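Local coordinates for peroxidase (Cellulomonas bogoriensis 69B4 = DSM 16987, PDB 6QZO), which binds heme b and, as a member of the DyP-type peroxidase family, probably uses peroxide to oxidise its substrates, at residues Pro44-Ala49 with Arg177-Pro183; Ala113-Arg118 with Arg379-Gly383. All coordinates share one frame; numbering follows the deposited sequence.

Contact 1 of 2, residues Pro44-Ala49 with Arg177-Pro183; sequences PPSFIA and RGFRRSP
The short strand pieces F47-A49 and R177-F179 run antiparallel, their axes 4.8 Å apart at closest approach, with I48 and G178 as the hydrogen-bonded pair: G178 N reaches I48 O over 3.0 Å and I48 N returns to G178 O. They belong to strands 47-55 and 170-179 of the N-terminal four-stranded antiparallel sheet, half of the ferredoxin-like DyP fold. Glycine suits position 178 because a CB there would lie tight against I48 CG2, which packs over the G178 backbone. On the other face F47 lays a ring edge, at CD1, beside F179 CB (3.9 Å), and this F47 ring also carries S46 CB over its centre.

Beyond the strands, S46 O accepts a hydrogen bond from R180 N (2.8 Å, angle at hydrogen 161°), in the carbonyl plane. R180, extended from CG to NE, passes back beside this loop and lays one face of its guanidinium on P44, whose CB stands 3.5 Å from R180 CZ, over the centre of the plane. The rigid, compact proline ring gives the flat group an apolar surface to lie on. R180 NH2 is held by A309 O, and Y310 makes a cation-pi contact with the same group, near the heme-binding G202 and R307. A leucine in place of R180 would probably leave A309 O without this donor and P44 without the flat group that lies on it. R181 turns away toward the second subunit, where its NH1 meets T154 and D151, the latter in a salt bridge. With OG anti to its own carbonyl carbon (chi1 -65°), S46 points its hydroxyl at a lone pair of R181 O, 2.6 Å from S46 OG.

Contact 2 of 2, residues Ala113-Arg118 with Arg379-Gly383; sequences AGLRHR and RLLEG
L115 reaches over to L380 with its CD1 methyl, which lies 3.7 Å from L380 CG, while the same methyl also touches the backbone oxygen of L380. Chi1 of -65° sets L115 CG anti to its own carbonyl carbon, pointing the fork at the last helix, and the two methyls then part: CD1 goes to L380 and L381, while L115 CD2 lies 3.5 Å from G383 C, the carboxylate carbon. A branched leucine suits this division. Beside it A113 CB meets L381 CD1 at 4.2 Å, a small residue beside a long one, and L381 continues onto V64 and L68 of helix 61-78.

The loop that presents L115 starts with a Schellman motif ending helix 107-113, in which G114 takes the positive phi that glycine adopts readily. A 3-10 segment, 116-118, follows, with R118 N bonded to L115 O, and brings R118 to the last helix and the chain terminus at G383 just beyond it.

Toward the rim, R118 CB packs on L380 CD1 at 3.8 Å before the chain bends at chi2 (-76°) and swings its guanidinium to the C-terminal carboxylate. R118 NE donates to G383 O over 2.8 Å, a bent bond with 133° at the hydrogen. The other oxygen, G383 OXT, sits over one face of the guanidinium, 3.0 Å from R118 NH2, a salt bridge of charges only, since the oxygen lies well out of the guanidinium plane and no N-H points at it. At the exposed edge, the H117 ring brings CE1 to 3.5 Å from G383 OXT, which lies near the ring plane.

In the fold
From the N terminus the chain enters strand 47-55 through the first segment of contact 1, then passes through helix 61-78, strand 100-105 and helix 107-113 to the first segment of contact 2. It returns through strands 143-149 and 170-179, where 177-183 closes a loop of 127 residues and joins the first strand to an outermost strand of the N-terminal sheet. Only after the whole C-terminal sheet does the chain's end close contact 2, spanning 260 residues and fastening the C terminus to the N-terminal half. The two loops therefore cross rather than nest. The centres of contact 1 and contact 2 lie about 33 Å apart, on opposite sides of the chain's centre, and the two do not touch.

Contact 1 of 2, residues Pro44-Ala49 with Arg177-Pro183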
ATOM      1  N   PRO A  44       2.367  14.794   9.011  1.00 19.95           N
ATOM      2  CA  PRO A  44       2.139  13.423   8.557  1.00 19.77           C
ATOM      3  C   PRO A  44       2.761  13.140   7.191  1.00 19.88           C
ATOM      4  O   PRO A  44       2.524  13.857   6.229  1.00 21.05           O
ATOM      5  CB  PRO A  44       0.605  13.298   8.552  1.00 19.77           C
ATOM      6  CG  PRO A  44       0.143  14.363   9.517  1.00 19.57           C
ATOM      7  CD  PRO A  44       1.119  15.497   9.327  1.00 20.12           C
ATOM      8  N   PRO A  45       3.620  12.106   7.080  1.00 19.48           N
ATOM      9  CA  PRO A  45       4.174  11.691   5.795  1.00 19.18           C
ATOM     10  C   PRO A  45       3.197  10.757   5.062  1.00 18.67           C
ATOM     11  O   PRO A  45       2.145  10.472   5.591  1.00 18.16           O
ATOM     12  CB  PRO A  45       5.441  10.956   6.247  1.00 18.96           C
ATOM     13  CG  PRO A  45       4.992  10.255   7.503  1.00 18.47           C
ATOM     14  CD  PRO A  45       4.101  11.254   8.191  1.00 18.91           C
ATOM     15  N   SER A  46       3.594  10.264   3.892  1.00 18.78           N
ATOM     16  CA  SER A  46       2.696   9.602   2.910  1.00 18.51           C
ATOM     17  C   SER A  46       2.114   8.292   3.453  1.00 17.96           C
ATOM     18  O   SER A  46       0.938   8.005   3.126  1.00 17.73           O
ATOM     19  CB  SER A  46       3.410   9.397   1.609  1.00 18.74           C
ATOM     20  OG  SER A  46       3.730  10.638   1.009  1.00 19.46           O
ATOM     21  N   PHE A  47       2.870   7.501   4.224  1.00 18.07           N
ATOM     22  CA  PHE A  47       2.448   6.114   4.565  1.00 17.95           C
ATOM     23  C   PHE A  47       2.494   5.848   6.070  1.00 17.68           C
ATOM     24  O   PHE A  47       3.293   6.494   6.790  1.00 18.23           O
ATOM     25  CB  PHE A  47       3.291   5.105   3.789  1.00 18.52           C
ATOM     26  CG  PHE A  47       3.338   5.436   2.323  1.00 19.23           C
ATOM     27  CD1 PHE A  47       2.173   5.422   1.568  1.00 19.79           C
ATOM     28  CD2 PHE A  47       4.511   5.852   1.725  1.00 19.76           C
ATOM     29  CE1 PHE A  47       2.193   5.776   0.226  1.00 20.13           C
ATOM     30  CE2 PHE A  47       4.531   6.191   0.378  1.00 20.60           C
ATOM     31  CZ  PHE A  47       3.371   6.161  -0.368  1.00 20.18           C
ATOM     32  N   ILE A  48       1.651   4.897   6.489  1.00 16.89           N
ATOM     33  CA  ILE A  48       1.484   4.422   7.891  1.00 16.74           C
ATOM     34  C   ILE A  48       1.250   2.910   7.909  1.00 16.77           C
ATOM     35  O   ILE A  48       0.504   2.400   7.056  1.00 16.62           O
ATOM     36  CB  ILE A  48       0.313   5.129   8.597  1.00 16.62           C
ATOM     37  CG1 ILE A  48       0.324   4.838  10.092  1.00 16.68           C
ATOM     38  CG2 ILE A  48      -1.031   4.774   7.963  1.00 16.48           C
ATOM     39  CD1 ILE A  48      -0.474   5.845  10.896  1.00 16.81           C
ATOM     40  N   ALA A  49       1.852   2.241   8.888  1.00 16.98           N
ATOM     41  CA  ALA A  49       1.480   0.877   9.313  1.00 17.05           C
ATOM     42  C   ALA A  49       1.346   0.924  10.829  1.00 17.03           C
ATOM     43  O   ALA A  49       2.335   1.267  11.475  1.00 16.45           O
ATOM     44  CB  ALA A  49       2.510  -0.127   8.865  1.00 17.37           C
ATOM     45  N   ARG A 177      -2.691  -0.655   7.376  1.00 19.86           N
ATOM     46  CA  ARG A 177      -1.836   0.098   6.436  1.00 20.30           C
ATOM     47  C   ARG A 177      -2.693   1.214   5.851  1.00 19.73           C
ATOM     48  O   ARG A 177      -3.884   0.978   5.582  1.00 19.81           O
ATOM     49  CB  ARG A 177      -1.297  -0.844   5.350  1.00 21.45           C
ATOM     50  CG  ARG A 177      -0.809  -2.176   5.906  1.00 22.79           C
ATOM     51  CD  ARG A 177      -0.279  -3.100   4.810  1.00 23.78           C
ATOM     52  NE  ARG A 177       0.469  -4.205   5.347  1.00 24.31           N
ATOM     53  CZ  ARG A 177       1.698  -4.132   5.844  1.00 24.54           C
ATOM     54  NH1 ARG A 177       2.324  -2.964   5.956  1.00 24.75           N
ATOM     55  NH2 ARG A 177       2.261  -5.247   6.288  1.00 24.06           N
ATOM     56  N   GLY A 178      -2.119   2.397   5.682  1.00 18.95           N
ATOM     57  CA  GLY A 178      -2.840   3.539   5.103  1.00 18.38           C
ATOM     58  C   GLY A 178      -1.901   4.442   4.336  1.00 18.17           C
ATOM     59  O   GLY A 178      -0.658   4.219   4.413  1.00 17.66           O
ATOM     60  N   PHE A 179      -2.477   5.445   3.662  1.00 17.87           N
ATOM     61  CA  PHE A 179      -1.760   6.326   2.720  1.00 17.94           C
ATOM     62  C   PHE A 179      -2.457   7.681   2.602  1.00 18.69           C
ATOM     63  O   PHE A 179      -3.682   7.813   2.860  1.00 18.34           O
ATOM     64  CB  PHE A 179      -1.671   5.674   1.341  1.00 18.01           C
ATOM     65  CG  PHE A 179      -2.990   5.301   0.715  1.00 17.27           C
ATOM     66  CD1 PHE A 179      -3.702   6.220  -0.042  1.00 17.26           C
ATOM     67  CD2 PHE A 179      -3.507   4.025   0.861  1.00 16.96           C
ATOM     68  CE1 PHE A 179      -4.904   5.877  -0.632  1.00 17.22           C
ATOM     69  CE2 PHE A 179      -4.709   3.683   0.263  1.00 16.91           C
ATOM     70  CZ  PHE A 179      -5.408   4.608  -0.480  1.00 17.02           C
ATOM     71  N   ARG A 180      -1.644   8.676   2.252  1.00 19.53           N
ATOM     72  CA  ARG A 180      -2.060   9.983   1.694  1.00 20.38           C
ATOM     73  C   ARG A 180      -1.356  10.096   0.344  1.00 20.82           C
ATOM     74  O   ARG A 180      -0.836   9.069  -0.138  1.00 21.08           O
ATOM     75  CB  ARG A 180      -1.646  11.128   2.624  1.00 20.94           C
ATOM     76  CG  ARG A 180      -2.106  10.957   4.068  1.00 21.16           C
ATOM     77  CD  ARG A 180      -1.569  12.078   4.947  1.00 21.99           C
ATOM     78  NE  ARG A 180      -2.203  12.033   6.258  1.00 22.02           N
ATOM     79  CZ  ARG A 180      -2.558  13.088   6.988  1.00 22.87           C
ATOM     80  NH1 ARG A 180      -2.376  14.328   6.552  1.00 23.67           N
ATOM     81  NH2 ARG A 180      -3.133  12.891   8.162  1.00 22.77           N
ATOM     82  N   ARG A 181      -1.256  11.298  -0.205  1.00 21.38           N
ATOM     83  CA  ARG A 181      -0.526  11.522  -1.476  1.00 22.03           C
ATOM     84  C   ARG A 181       0.975  11.303  -1.225  1.00 21.66           C
ATOM     85  O   ARG A 181       1.397  11.258  -0.057  1.00 21.82           O
ATOM     86  CB  ARG A 181      -0.943  12.876  -2.058  1.00 22.64           C
ATOM     87  CG  ARG A 181      -2.396  12.884  -2.497  1.00 22.81           C
ATOM     88  CD  ARG A 181      -2.607  13.609  -3.799  1.00 23.79           C
ATOM     89  NE  ARG A 181      -3.996  13.535  -4.274  1.00 23.83           N
ATOM     90  CZ  ARG A 181      -4.435  12.840  -5.323  1.00 24.04           C
ATOM     91  NH1 ARG A 181      -3.612  12.101  -6.059  1.00 24.61           N
ATOM     92  NH2 ARG A 181      -5.719  12.876  -5.626  1.00 24.24           N
ATOM     93  N   SER A 182       1.717  11.030  -2.296  1.00 21.60           N
ATOM     94  CA  SER A 182       3.165  10.732  -2.265  1.00 21.83           C
ATOM     95  C   SER A 182       3.951  12.004  -1.965  1.00 22.82           C
ATOM     96  O   SER A 182       3.441  13.113  -2.108  1.00 23.43           O
ATOM     97  CB  SER A 182       3.569  10.089  -3.558  1.00 21.90           C
ATOM     98  OG  SER A 182       2.988   8.785  -3.642  1.00 20.87           O
ATOM     99  N   PRO A 183       5.215  11.898  -1.509  1.00 23.78           N
ATOM    100  CA  PRO A 183       6.040  13.095  -1.305  1.00 24.51           C
ATOM    101  C   PRO A 183       6.163  13.910  -2.593  1.00 25.56           C
ATOM    102  O   PRO A 183       6.339  13.317  -3.639  1.00 26.74           O
ATOM    103  CB  PRO A 183       7.396  12.534  -0.861  1.00 24.41           C
ATOM    104  CG  PRO A 183       7.369  11.115  -1.361  1.00 23.88           C
ATOM    105  CD  PRO A 183       5.933  10.663  -1.175  1.00 23.03           C
TER

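Contact 2 of 2, residues Ala113-Arg118 with Arg379-Gly383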
ATOM      1  N   ALA A 113       3.368  -6.448  33.010  1.00 27.85           N
ATOM      2  CA  ALA A 113       4.525  -5.878  33.747  1.00 27.59           C
ATOM      3  C   ALA A 113       4.243  -5.775  35.254  1.00 27.66           C
ATOM      4  O   ALA A 113       5.209  -5.451  35.987  1.00 28.16           O
ATOM      5  CB  ALA A 113       4.884  -4.509  33.203  1.00 27.25           C
ATOM      6  N   GLY A 114       3.008  -6.017  35.708  1.00 27.31           N
ATOM      7  CA  GLY A 114       2.638  -5.892  37.133  1.00 27.52           C
ATOM      8  C   GLY A 114       2.510  -4.437  37.539  1.00 27.34           C
ATOM      9  O   GLY A 114       2.981  -4.086  38.630  1.00 27.48           O
ATOM     10  N   LEU A 115       1.873  -3.618  36.692  1.00 26.51           N
ATOM     11  CA  LEU A 115       1.823  -2.143  36.828  1.00 26.28           C
ATOM     12  C   LEU A 115       0.399  -1.639  36.610  1.00 26.45           C
ATOM     13  O   LEU A 115       0.258  -0.464  36.171  1.00 25.36           O
ATOM     14  CB  LEU A 115       2.785  -1.530  35.803  1.00 26.03           C
ATOM     15  CG  LEU A 115       4.271  -1.832  35.995  1.00 26.18           C
ATOM     16  CD1 LEU A 115       5.085  -1.295  34.833  1.00 26.10           C
ATOM     17  CD2 LEU A 115       4.770  -1.244  37.308  1.00 26.75           C
ATOM     18  N   ARG A 116      -0.614  -2.462  36.904  1.00 27.78           N
ATOM     19  CA  ARG A 116      -2.042  -2.059  36.725  1.00 28.59           C
ATOM     20  C   ARG A 116      -2.298  -0.754  37.491  1.00 28.68           C
ATOM     21  O   ARG A 116      -3.034   0.106  36.997  1.00 27.68           O
ATOM     22  CB  ARG A 116      -3.023  -3.109  37.258  1.00 30.60           C
ATOM     23  CG  ARG A 116      -2.951  -4.482  36.617  1.00 31.76           C
ATOM     24  CD  ARG A 116      -4.108  -5.373  37.028  1.00 33.60           C
ATOM     25  NE  ARG A 116      -4.939  -5.577  35.849  1.00 35.78           N
ATOM     26  CZ  ARG A 116      -6.082  -4.935  35.583  1.00 36.00           C
ATOM     27  NH1 ARG A 116      -6.640  -4.113  36.462  1.00 36.24           N
ATOM     28  NH2 ARG A 116      -6.707  -5.174  34.443  1.00 35.67           N
ATOM     29  N   HIS A 117      -1.687  -0.623  38.671  1.00 29.32           N
ATOM     30  CA  HIS A 117      -1.799   0.544  39.586  1.00 29.76           C
ATOM     31  C   HIS A 117      -1.238   1.816  38.926  1.00 28.52           C
ATOM     32  O   HIS A 117      -1.524   2.914  39.444  1.00 27.85           O
ATOM     33  CB  HIS A 117      -1.145   0.210  40.946  1.00 31.22           C
ATOM     34  CG  HIS A 117       0.300  -0.150  40.853  1.00 31.97           C
ATOM     35  ND1 HIS A 117       1.297   0.800  40.925  1.00 32.67           N
ATOM     36  CD2 HIS A 117       0.924  -1.348  40.695  1.00 32.55           C
ATOM     37  CE1 HIS A 117       2.474   0.205  40.789  1.00 33.21           C
ATOM     38  NE2 HIS A 117       2.272  -1.110  40.643  1.00 32.54           N
ATOM     39  N   ARG A 118      -0.493   1.701  37.820  1.00 27.44           N
ATOM     40  CA  ARG A 118       0.069   2.878  37.090  1.00 26.90           C
ATOM     41  C   ARG A 118      -0.788   3.219  35.867  1.00 25.74           C
ATOM     42  O   ARG A 118      -0.484   4.222  35.208  1.00 26.35           O
ATOM     43  CB  ARG A 118       1.528   2.632  36.695  1.00 27.61           C
ATOM     44  CG  ARG A 118       2.455   2.440  37.890  1.00 28.89           C
ATOM     45  CD  ARG A 118       2.800   3.731  38.602  1.00 30.43           C
ATOM     46  NE  ARG A 118       4.072   3.598  39.310  1.00 32.00           N
ATOM     47  CZ  ARG A 118       4.240   3.647  40.634  1.00 33.23           C
ATOM     48  NH1 ARG A 118       3.206   3.861  41.437  1.00 33.71           N
ATOM     49  NH2 ARG A 118       5.452   3.483  41.150  1.00 33.53           N
ATOM     50  N   ARG A 379      10.151   5.470  32.223  1.00 29.95           N
ATOM     51  CA  ARG A 379       9.513   6.067  33.437  1.00 31.49           C
ATOM     52  C   ARG A 379       8.402   5.144  33.958  1.00 31.43           C
ATOM     53  O   ARG A 379       8.170   5.145  35.178  1.00 31.57           O
ATOM     54  CB  ARG A 379       8.965   7.477  33.168  1.00 32.66           C
ATOM     55  CG  ARG A 379      10.039   8.551  33.069  1.00 34.30           C
ATOM     56  CD  ARG A 379       9.492   9.969  32.888  1.00 35.93           C
ATOM     57  NE  ARG A 379       9.071  10.221  31.512  1.00 36.69           N
ATOM     58  CZ  ARG A 379       9.851  10.695  30.524  1.00 37.40           C
ATOM     59  NH1 ARG A 379      11.124  10.994  30.746  1.00 38.02           N
ATOM     60  NH2 ARG A 379       9.351  10.882  29.310  1.00 36.36           N
ATOM     61  N   LEU A 380       7.733   4.386  33.085  1.00 31.03           N
ATOM     62  CA  LEU A 380       6.722   3.390  33.529  1.00 31.90           C
ATOM     63  C   LEU A 380       7.417   2.207  34.210  1.00 33.17           C
ATOM     64  O   LEU A 380       6.987   1.837  35.323  1.00 33.00           O
ATOM     65  CB  LEU A 380       5.879   2.906  32.346  1.00 30.68           C
ATOM     66  CG  LEU A 380       4.908   1.766  32.675  1.00 30.42           C
ATOM     67  CD1 LEU A 380       3.959   2.164  33.806  1.00 30.47           C
ATOM     68  CD2 LEU A 380       4.148   1.331  31.426  1.00 29.79           C
ATOM     69  N   LEU A 381       8.411   1.597  33.556  1.00 35.89           N
ATOM     70  CA  LEU A 381       8.960   0.270  33.962  1.00 38.35           C
ATOM     71  C   LEU A 381       9.917   0.398  35.161  1.00 41.84           C
ATOM     72  O   LEU A 381      10.346  -0.643  35.657  1.00 42.75           O
ATOM     73  CB  LEU A 381       9.663  -0.367  32.762  1.00 37.39           C
ATOM     74  CG  LEU A 381       8.814  -1.156  31.793  1.00 36.98           C
ATOM     75  CD1 LEU A 381       8.532  -2.555  32.333  1.00 37.83           C
ATOM     76  CD2 LEU A 381       7.543  -0.411  31.395  1.00 36.44           C
ATOM     77  N   GLU A 382      10.201   1.624  35.633  1.00 46.11           N
ATOM     78  CA  GLU A 382      10.820   1.968  36.949  1.00 51.21           C
ATOM     79  C   GLU A 382      10.092   1.236  38.111  1.00 54.49           C
ATOM     80  O   GLU A 382      10.780   0.734  39.007  1.00 55.29           O
ATOM     81  CB  GLU A 382      10.814   3.512  37.123  1.00 52.53           C
ATOM     82  CG  GLU A 382      12.134   4.236  37.400  1.00 53.77           C
ATOM     83  CD  GLU A 382      13.167   4.193  36.295  1.00 56.02           C
ATOM     84  OE1 GLU A 382      13.013   3.389  35.339  1.00 54.98           O
ATOM     85  OE2 GLU A 382      14.135   4.955  36.404  1.00 55.90           O
ATOM     86  N   GLY A 383       8.766   1.156  38.074  1.00 56.20           N
ATOM     87  CA  GLY A 383       7.969   0.428  39.079  1.00 58.54           C
ATOM     88  C   GLY A 383       6.605   1.052  39.289  1.00 59.64           C
ATOM     89  O   GLY A 383       6.176   1.951  38.559  1.00 62.35           O
ATOM     90  OXT GLY A 383       5.932   0.625  40.239  1.00 59.23           O
TER